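Local coordinates for protein TCR alpha chain (Gallus gallus, PDB 6LIR) that pairs with a TCR beta chain to form the chicken alpha-beta T-cell receptor, which probably recognises peptide antigens presented by MHC molecules, at residues A[152-157]-A[166-171]. Residues are numbered along the deposited sequence; the frame is centred on the assembly and turned at random.
Sequences TVVEVA and SYLSTY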
loop_
_atom_site.group_PDB
_atom_site.type_symbol
_atom_site.label_atom_id
_atom_site.label_comp_id
_atom_site.label_asym_id
_atom_site.label_seq_id
_atom_site.Cartn_x
_atom_site.Cartn_y
_atom_site.Cartn_z
ATOM N N THR A 152 11.771 -2.307 4.431
ATOM C CA THR A 152 11.378 -1.424 3.343
ATOM C C THR A 152 12.605 -1.090 2.504
ATOM O O THR A 152 13.738 -1.415 2.864
ATOM C CB THR A 152 10.744 -0.130 3.861
ATOM O OG1 THR A 152 10.002 -0.401 5.054
ATOM C CG2 THR A 152 9.807 0.435 2.819
ATOM N N VAL A 153 12.355 -0.441 1.366
ATOM C CA VAL A 153 13.389 0.119 0.504
ATOM C C VAL A 153 13.020 1.566 0.228
ATOM O O VAL A 153 11.862 1.873 -0.070
ATOM C CB VAL A 153 13.533 -0.649 -0.829
ATOM C CG1 VAL A 153 14.907 -0.412 -1.436
ATOM C CG2 VAL A 153 13.275 -2.122 -0.634
ATOM N N VAL A 154 14.007 2.458 0.322
ATOM C CA VAL A 154 13.791 3.877 0.080
ATOM C C VAL A 154 14.890 4.381 -0.841
ATOM O O VAL A 154 15.925 3.737 -1.028
ATOM C CB VAL A 154 13.768 4.704 1.385
ATOM C CG1 VAL A 154 12.679 4.206 2.324
ATOM C CG2 VAL A 154 15.126 4.654 2.065
ATOM N N GLU A 155 14.665 5.562 -1.404
ATOM C CA GLU A 155 15.656 6.229 -2.233
ATOM C C GLU A 155 15.930 7.594 -1.627
ATOM O O GLU A 155 14.993 8.315 -1.270
ATOM C CB GLU A 155 15.173 6.381 -3.679
ATOM C CG GLU A 155 14.961 5.078 -4.423
ATOM C CD GLU A 155 14.516 5.303 -5.857
ATOM O OE1 GLU A 155 15.181 4.781 -6.778
ATOM O OE2 GLU A 155 13.501 6.002 -6.061
ATOM N N VAL A 156 17.204 7.955 -1.528
ATOM C CA VAL A 156 17.627 9.245 -1.000
ATOM C C VAL A 156 18.439 9.962 -2.068
ATOM O O VAL A 156 19.276 9.348 -2.737
ATOM C CB VAL A 156 18.433 9.095 0.306
ATOM C CG1 VAL A 156 18.835 10.464 0.852
ATOM C CG2 VAL A 156 17.617 8.333 1.337
ATOM N N ALA A 157 18.193 11.260 -2.230
ATOM C CA ALA A 157 18.879 12.062 -3.244
ATOM C C ALA A 157 20.194 12.591 -2.674
ATOM O O ALA A 157 20.199 13.505 -1.847
ATOM C CB ALA A 157 17.976 13.198 -3.715
ATOM N N SER A 166 18.362 2.008 -0.793
ATOM C CA SER A 166 18.902 1.316 0.363
ATOM C C SER A 166 17.766 0.626 1.096
ATOM O O SER A 166 16.658 1.161 1.186
ATOM C CB SER A 166 19.631 2.280 1.310
ATOM O OG SER A 166 18.768 3.317 1.752
ATOM N N TYR A 167 18.054 -0.557 1.620
ATOM C CA TYR A 167 17.086 -1.305 2.399
ATOM C C TYR A 167 17.162 -0.860 3.851
ATOM O O TYR A 167 18.221 -0.462 4.343
ATOM C CB TYR A 167 17.362 -2.807 2.314
ATOM C CG TYR A 167 16.826 -3.485 1.076
ATOM C CD1 TYR A 167 17.504 -3.403 -0.135
ATOM C CD2 TYR A 167 15.646 -4.221 1.120
ATOM C CE1 TYR A 167 17.019 -4.032 -1.269
ATOM C CE2 TYR A 167 15.157 -4.853 -0.003
ATOM C CZ TYR A 167 15.844 -4.753 -1.196
ATOM O OH TYR A 167 15.351 -5.380 -2.317
ATOM N N LEU A 168 16.030 -0.961 4.542
ATOM C CA LEU A 168 15.951 -0.636 5.958
ATOM C C LEU A 168 15.048 -1.656 6.625
ATOM O O LEU A 168 13.974 -1.971 6.106
ATOM C CB LEU A 168 15.386 0.774 6.194
ATOM C CG LEU A 168 15.942 1.964 5.414
ATOM C CD1 LEU A 168 15.050 3.187 5.607
ATOM C CD2 LEU A 168 17.368 2.263 5.841
ATOM N N SER A 169 15.488 -2.164 7.766
ATOM C CA SER A 169 14.690 -3.038 8.609
ATOM C C SER A 169 14.646 -2.441 10.005
ATOM O O SER A 169 15.616 -1.827 10.455
ATOM C CB SER A 169 15.250 -4.471 8.645
ATOM O OG SER A 169 14.814 -5.210 7.511
ATOM N N THR A 170 13.517 -2.609 10.690
ATOM C CA THR A 170 13.390 -2.082 12.041
ATOM C C THR A 170 12.598 -3.043 12.911
ATOM O O THR A 170 11.753 -3.796 12.429
ATOM C CB THR A 170 12.675 -0.717 12.075
ATOM O OG1 THR A 170 11.456 -0.789 11.323
ATOM C CG2 THR A 170 13.560 0.382 11.511
ATOM N N TYR A 171 12.885 -2.992 14.209
ATOM C CA TYR A 171 12.096 -3.665 15.228
ATOM C C TYR A 171 12.311 -2.921 16.536
ATOM O O TYR A 171 13.365 -2.317 16.754
ATOM C CB TYR A 171 12.431 -5.162 15.355
ATOM C CG TYR A 171 13.836 -5.524 15.801
ATOM C CD1 TYR A 171 14.169 -5.583 17.149
ATOM C CD2 TYR A 171 14.815 -5.857 14.873
ATOM C CE1 TYR A 171 15.445 -5.933 17.559
ATOM C CE2 TYR A 171 16.093 -6.208 15.273
ATOM C CZ TYR A 171 16.403 -6.244 16.616
ATOM O OH TYR A 171 17.674 -6.593 17.019
#
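Thr152 and Leu168 are joined by two reciprocal backbone hydrogen bonds: Thr152 N reaches Leu168 O at 2.8 Å, and Leu168 N returns to Thr152 O at 2.9 Å. Thr152 O also receives a CA-H...O contact from Tyr167 CA.

At the next position Val153 faces Tyr167 as a non-hydrogen-bonded pair, and the closer spacing, 4.4 Å from CA to CA, brings the two side chains together. Val153 CG2 lies over one face of the Tyr167 ring, 3.7 Å from its centroid and displaced toward the rim, a CH-pi contact in which the nearest ring atom is CE2. The torsion of Val153 sets CG1 anti to the backbone N (chi1 -158°), which turns CG2 to the ring and lays CG1 against Ser166 O. Pro138 also touches this tyrosine.

Strands 150-156 and 164-174 form an antiparallel beta hairpin at the margin of a four-stranded sheet, within the immunoglobulin-like constant region; the segments 152-156 and 166-171 run at 136° to each other, well short of the 180° of straight antiparallel strands, consistent with twisting or coiling of the hairpin.

Val154 then repeats the hydrogen-bonded pattern with Ser166: Val154 N donates to Ser166 O with a nearly straight N-H...O angle of 169°, and Ser166 N donates to Val154 O at 3.0 Å. The Val154 side chain projects on the same face as those of Thr152, Ser166 and Leu168, where Val154 CG2 meets Leu168 CD1 at 3.8 Å, the side chains crossing at about a right angle. This face is turned to the TCR beta chain, whose Gly167 packs on Thr152 and Val154 and whose Arg186 NH1 is hydrogen-bonded to Ser166 OG.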